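PDB 4RXV: hypothetical protein lpg0944 from Legionella pneumophila subsp. pneumophila str. Philadelphia 1, which is of unknown function but carries a RavJ-type peptidase domain of the papain-like CA clan in its N-terminal part, which suggests a cysteine-peptidase-like enzyme. Local coordinates for residues 73-76 against 77-81; 106-109 against 110-114. One frame throughout, in Å; residues are numbered along the deposited sequence. Where two conformers were deposited one is given.

Interaction 1: 73-76 against 77-81; sequences SAQE and YIKFA
Ile78 N donates to Ala74 O, Lys79 N to Gln75 O and Phe80 N to Glu76 O, an i to i+4 ladder that joins the two segments as the first turns of helix 74-84. The bond from Lys79 N to Gln75 O measures 2.9 Å.

Ser73 stands at the N-cap. Its OG accepts a weak bond from Glu76 N and also donates to Glu76 OE2 at 2.7 Å, which receives it on the lone pair turned away from OE1. Glu76 can reach back because its CG lies beside its own backbone N (chi1 -74°), on the side of the helix start; Lys72 N gives OE2 a further bond. Serine, with a short hydroxyl, and glutamate, with a flexible acid, thus suit the first turn. On the buried side, the Tyr77 ring edge lies near the CA of Ala74, and CD2 comes within 3.2 Å of Ser73 O. Beyond the segment the Tyr77 ring meets that of Tyr205 and packs on Ala110 and Leu114 of helix 105-114; the small Ala74 also touches Leu114. Ile78 lays CG1 over Ala74 O at 3.6 Å. On the outer side, the chains of Gln75 and Lys79 cross at about a right angle, NE2 of Gln75 lying 3.9 Å from CG of Lys79; Gln75 bends at chi2 and its OE1 is bonded to Gln220.

The helix therefore begins with a polar cap and turns an aromatic and aliphatic face inward. A carboxylate beside the amino end, where the helix dipole is positive, would be expected to be stabilised in its charged form.

Interaction 2: 106-109 against 110-114; sequences AYHS and AGVLL
Ala106 O receives Ala110 N at 3.0 Å, the first of four i to i+4 bonds between the two segments; the same oxygen also accepts from Thr142 OG1 of strand 136-146. Alanine, with only a methyl, fits this buried place.

Tyr107 O takes Gly111 N at 3.1 Å. The CB of Tyr107 points away from 110-114; its ring meets Phe80 edge-to-face, and its hydroxyl is bonded to Leu69 O, which satisfies a buried polar end.

His108 is the residue whose side chain meets the next turn. With CG anti to the backbone N (chi1 -172°), the ring leans beside its own carbonyl, and ND1 lies 3.8 Å from CG2 of Val112; the two side chains meet at a slant. That methyl also rests 3.5 Å from His108 O, the acceptor of Val112 N. Both ring nitrogens have partners elsewhere: ND1 with Tyr18 OH and NE2 with Asn85 OD1, which should fix the ring's rotation.

Ser109 O accepts Leu113 N at 2.9 Å, and CG of Leu113 folds back to 3.2 Å from the same oxygen. In the conformer given, Ser109 OG is bonded to the same Tyr18 hydroxyl as His108 ND1, which gives this buried serine a polar partner.

Around this helix, Leu113 and Ala110 lie on strand 136-146, Val112 and Ser109 meet helix 6-14, and His108 and Ala110 face helix 74-84. Gly111, having no side chain, lets Tyr77 and Ile78 of helix 74-84 come up against its backbone.

How the interactions relate
Interaction 1 lies at the start of helix 74-84 and interaction 2 within helix 105-114, which follows it in the chain after strands 91-92 and 95-100. Their centres are about 7 Å apart, and the two helices pack directly: Phe80 CD1 is 3.5 Å from His108 N. Ala81 CB comes 3.6 Å from His108 O. Interaction 2 is wholly buried, while interaction 1 is only partly so; helix 74-84 packs on helix 105-114 and also on loop residues such as Thr216 and Gln220. Helix 105-114 packs on strand 136-146 of the antiparallel sheet, while helix 74-84 reaches strand 202-206 through Tyr77. The pair thus forms part of the core of the putative peptidase domain.

Interaction 1: 73-76 against 77-81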
ATOM      1  N   SER A  73       4.286   6.023  13.314  1.00 10.74           N
ATOM      2  CA  SER A  73       3.386   7.150  13.524  1.00 10.20           C
ATOM      3  C   SER A  73       2.596   7.447  12.264  1.00  9.85           C
ATOM      4  O   SER A  73       3.090   7.259  11.147  1.00 10.46           O
ATOM      5  CB  SER A  73       4.175   8.411  13.925  1.00 11.63           C
ATOM      6  OG  SER A  73       4.836   8.986  12.816  1.00 11.80           O
ATOM      7  N   ALA A  74       1.389   7.960  12.443  1.00  9.23           N
ATOM      8  CA  ALA A  74       0.541   8.298  11.316  1.00  9.40           C
ATOM      9  C   ALA A  74       1.187   9.303  10.372  1.00  9.06           C
ATOM     10  O   ALA A  74       1.111   9.145   9.160  1.00  9.52           O
ATOM     11  CB  ALA A  74      -0.820   8.793  11.805  1.00 10.25           C
ATOM     12  N   GLN A  75       1.840  10.326  10.922  1.00  8.87           N
ATOM     13  CA  GLN A  75       2.432  11.352  10.079  1.00  9.18           C
ATOM     14  C   GLN A  75       3.514  10.759   9.155  1.00  8.83           C
ATOM     15  O   GLN A  75       3.691  11.227   8.022  1.00  9.45           O
ATOM     16  CB  GLN A  75       2.993  12.516  10.908  1.00  9.38           C
ATOM     17  CG  GLN A  75       3.497  13.669  10.060  1.00 10.49           C
ATOM     18  CD  GLN A  75       2.379  14.359   9.277  1.00 11.38           C
ATOM     19  OE1 GLN A  75       1.250  14.401   9.716  1.00 13.57           O
ATOM     20  NE2 GLN A  75       2.708  14.903   8.114  1.00 13.05           N
ATOM     21  N   GLU A  76       4.259   9.756   9.620  1.00  8.88           N
ATOM     22  CA  GLU A  76       5.254   9.129   8.748  1.00  8.71           C
ATOM     23  C   GLU A  76       4.623   8.481   7.522  1.00  8.54           C
ATOM     24  O   GLU A  76       5.184   8.546   6.440  1.00  8.81           O
ATOM     25  CB  GLU A  76       6.061   8.095   9.505  1.00  9.20           C
ATOM     26  CG  GLU A  76       7.070   8.680  10.466  1.00 10.03           C
ATOM     27  CD  GLU A  76       7.590   7.593  11.345  1.00 11.08           C
ATOM     28  OE1 GLU A  76       8.584   6.949  10.952  1.00 12.06           O
ATOM     29  OE2 GLU A  76       6.993   7.361  12.417  1.00 13.15           O
ATOM     30  N   TYR A  77       3.471   7.853   7.698  1.00  8.21           N
ATOM     31  CA  TYR A  77       2.787   7.242   6.559  1.00  8.08           C
ATOM     32  C   TYR A  77       2.285   8.306   5.584  1.00  8.02           C
ATOM     33  O   TYR A  77       2.402   8.140   4.370  1.00  8.40           O
ATOM     34  CB  TYR A  77       1.652   6.351   7.027  1.00  8.20           C
ATOM     35  CG  TYR A  77       2.142   5.109   7.734  1.00  8.07           C
ATOM     36  CD1 TYR A  77       2.710   4.069   7.018  1.00  8.49           C
ATOM     37  CD2 TYR A  77       2.061   4.982   9.112  1.00  8.95           C
ATOM     38  CE1 TYR A  77       3.191   2.935   7.639  1.00  9.12           C
ATOM     39  CE2 TYR A  77       2.540   3.844   9.756  1.00  9.49           C
ATOM     40  CZ  TYR A  77       3.103   2.823   9.006  1.00  9.24           C
ATOM     41  OH  TYR A  77       3.615   1.681   9.575  1.00 11.93           O
ATOM     42  N   ILE A  78       1.745   9.399   6.107  1.00  8.19           N
ATOM     43  CA  ILE A  78       1.298  10.497   5.253  1.00  8.82           C
ATOM     44  C   ILE A  78       2.483  11.073   4.463  1.00  8.64           C
ATOM     45  O   ILE A  78       2.394  11.294   3.245  1.00  9.15           O
ATOM     46  CB  ILE A  78       0.556  11.551   6.089  1.00  9.62           C
ATOM     47  CG1 ILE A  78      -0.722  10.920   6.687  1.00 10.60           C
ATOM     48  CG2 ILE A  78       0.256  12.789   5.268  1.00 10.54           C
ATOM     49  CD1 ILE A  78      -1.528  11.852   7.583  1.00 11.80           C
ATOM     50  N   LYS A  79       3.610  11.277   5.130  1.00  8.73           N
ATOM     51  CA  LYS A  79       4.795  11.782   4.453  0.65  9.25           C
ATOM     52  C   LYS A  79       5.299  10.822   3.389  1.00  8.58           C
ATOM     53  O   LYS A  79       5.773  11.258   2.352  1.00  9.65           O
ATOM     54  CB  LYS A  79       5.895  12.091   5.459  0.65 11.33           C
ATOM     55  CG  LYS A  79       5.754  13.456   6.108  0.65 18.29           C
ATOM     56  CD  LYS A  79       6.973  13.799   6.941  0.65 22.24           C
ATOM     57  CE  LYS A  79       6.956  13.022   8.238  0.65 22.82           C
ATOM     58  NZ  LYS A  79       8.292  12.935   8.851  0.65 25.79           N
ATOM     59  N   PHE A  80       5.217   9.529   3.664  1.00  9.13           N
ATOM     60  CA  PHE A  80       5.654   8.511   2.705  1.00  9.75           C
ATOM     61  C   PHE A  80       4.874   8.680   1.387  1.00  8.68           C
ATOM     62  O   PHE A  80       5.464   8.728   0.306  1.00  9.93           O
ATOM     63  CB  PHE A  80       5.465   7.112   3.294  1.00  9.30           C
ATOM     64  CG  PHE A  80       6.005   5.993   2.437  1.00  9.30           C
ATOM     65  CD1 PHE A  80       5.292   5.503   1.370  1.00  9.55           C
ATOM     66  CD2 PHE A  80       7.218   5.392   2.749  1.00 10.22           C
ATOM     67  CE1 PHE A  80       5.781   4.471   0.595  1.00  9.80           C
ATOM     68  CE2 PHE A  80       7.715   4.345   1.988  1.00 10.77           C
ATOM     69  CZ  PHE A  80       6.995   3.885   0.907  1.00 10.44           C
ATOM     70  N   ALA A  81       3.559   8.797   1.484  1.00  8.80           N
ATOM     71  CA  ALA A  81       2.733   8.991   0.297  1.00  8.99           C
ATOM     72  C   ALA A  81       3.081  10.301  -0.411  1.00  9.20           C
ATOM     73  O   ALA A  81       3.185  10.351  -1.644  1.00 10.66           O
ATOM     74  CB  ALA A  81       1.283   8.976   0.669  1.00  9.91           C
TER

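Interaction 2: 106-109 against 110-114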
ATOM      1  N   ALA A 106       2.830  -0.628   0.695  1.00  6.94           N
ATOM      2  CA  ALA A 106       1.642  -0.513   1.523  1.00  7.74           C
ATOM      3  C   ALA A 106       1.647   0.764   2.367  1.00  6.81           C
ATOM      4  O   ALA A 106       0.581   1.257   2.717  1.00  7.51           O
ATOM      5  CB  ALA A 106       1.485  -1.725   2.398  1.00  8.43           C
ATOM      6  N   TYR A 107       2.817   1.298   2.697  1.00  7.19           N
ATOM      7  CA  TYR A 107       2.920   2.483   3.520  1.00  7.19           C
ATOM      8  C   TYR A 107       2.268   3.672   2.812  1.00  6.67           C
ATOM      9  O   TYR A 107       1.741   4.555   3.476  1.00  7.65           O
ATOM     10  CB  TYR A 107       4.371   2.792   3.822  1.00  7.69           C
ATOM     11  CG  TYR A 107       5.161   1.716   4.552  1.00  7.54           C
ATOM     12  CD1 TYR A 107       4.583   0.587   5.107  1.00  8.00           C
ATOM     13  CD2 TYR A 107       6.538   1.835   4.638  1.00  9.18           C
ATOM     14  CE1 TYR A 107       5.345  -0.372   5.746  1.00  9.84           C
ATOM     15  CE2 TYR A 107       7.298   0.883   5.277  1.00  9.92           C
ATOM     16  CZ  TYR A 107       6.691  -0.220   5.811  1.00 10.60           C
ATOM     17  OH  TYR A 107       7.431  -1.185   6.461  1.00 14.65           O
ATOM     18  N   HIS A 108       2.335   3.700   1.479  1.00  7.39           N
ATOM     19  CA  HIS A 108       1.717   4.782   0.715  1.00  6.96           C
ATOM     20  C   HIS A 108       0.224   4.810   0.995  1.00  6.94           C
ATOM     21  O   HIS A 108      -0.347   5.848   1.312  1.00  7.39           O
ATOM     22  CB  HIS A 108       1.994   4.548  -0.761  1.00  7.20           C
ATOM     23  CG  HIS A 108       1.593   5.668  -1.656  1.00  7.71           C
ATOM     24  ND1 HIS A 108       0.282   6.038  -1.866  1.00  7.66           N
ATOM     25  CD2 HIS A 108       2.361   6.473  -2.423  1.00  8.68           C
ATOM     26  CE1 HIS A 108       0.275   7.047  -2.713  1.00  7.88           C
ATOM     27  NE2 HIS A 108       1.520   7.325  -3.070  1.00  8.20           N
ATOM     28  N   SER A 109      -0.425   3.669   0.844  0.86  6.59           N
ATOM     29  CA  SER A 109      -1.872   3.582   1.090  0.86  6.74           C
ATOM     30  C   SER A 109      -2.229   3.836   2.540  0.86  6.95           C
ATOM     31  O   SER A 109      -3.273   4.451   2.797  0.86  6.92           O
ATOM     32  CB  SER A 109      -2.432   2.232   0.656  0.86  7.63           C
ATOM     33  OG  SER A 109      -2.277   2.018  -0.722  0.86  8.09           O
ATOM     34  N   ALA A 110      -1.407   3.405   3.490  1.00  6.69           N
ATOM     35  CA  ALA A 110      -1.653   3.754   4.882  1.00  7.06           C
ATOM     36  C   ALA A 110      -1.719   5.273   5.039  1.00  7.41           C
ATOM     37  O   ALA A 110      -2.606   5.784   5.730  1.00  7.65           O
ATOM     38  CB  ALA A 110      -0.606   3.151   5.789  1.00  7.97           C
ATOM     39  N   GLY A 111      -0.814   6.005   4.383  1.00  7.07           N
ATOM     40  CA  GLY A 111      -0.853   7.459   4.429  1.00  7.31           C
ATOM     41  C   GLY A 111      -2.103   8.041   3.817  1.00  7.28           C
ATOM     42  O   GLY A 111      -2.730   8.925   4.407  1.00  8.38           O
ATOM     43  N   VAL A 112      -2.483   7.554   2.641  1.00  6.97           N
ATOM     44  CA  VAL A 112      -3.706   8.015   1.987  1.00  6.98           C
ATOM     45  C   VAL A 112      -4.911   7.855   2.912  1.00  7.64           C
ATOM     46  O   VAL A 112      -5.752   8.743   3.014  1.00  8.57           O
ATOM     47  CB  VAL A 112      -3.911   7.268   0.655  1.00  7.64           C
ATOM     48  CG1 VAL A 112      -5.286   7.505   0.085  1.00  8.71           C
ATOM     49  CG2 VAL A 112      -2.816   7.651  -0.357  1.00  8.34           C
ATOM     50  N   LEU A 113      -5.005   6.702   3.552  1.00  7.14           N
ATOM     51  CA  LEU A 113      -6.148   6.392   4.396  1.00  8.17           C
ATOM     52  C   LEU A 113      -6.132   7.171   5.700  1.00  8.79           C
ATOM     53  O   LEU A 113      -7.169   7.648   6.145  1.00 10.11           O
ATOM     54  CB  LEU A 113      -6.182   4.899   4.660  1.00  8.16           C
ATOM     55  CG  LEU A 113      -6.357   4.079   3.391  1.00 10.29           C
ATOM     56  CD1 LEU A 113      -6.028   2.613   3.667  1.00 12.66           C
ATOM     57  CD2 LEU A 113      -7.693   4.262   2.744  1.00 12.40           C
ATOM     58  N   LEU A 114      -4.965   7.322   6.313  1.00  8.58           N
ATOM     59  CA  LEU A 114      -4.817   8.078   7.549  1.00  9.13           C
ATOM     60  C   LEU A 114      -5.106   9.557   7.329  1.00  9.91           C
ATOM     61  O   LEU A 114      -5.416  10.272   8.270  1.00 10.68           O
ATOM     62  CB  LEU A 114      -3.418   7.852   8.158  1.00  9.60           C
ATOM     63  CG  LEU A 114      -3.252   6.483   8.833  1.00 10.11           C
ATOM     64  CD1 LEU A 114      -1.806   6.108   8.990  1.00 11.46           C
ATOM     65  CD2 LEU A 114      -3.950   6.446  10.172  1.00 11.66           C
TER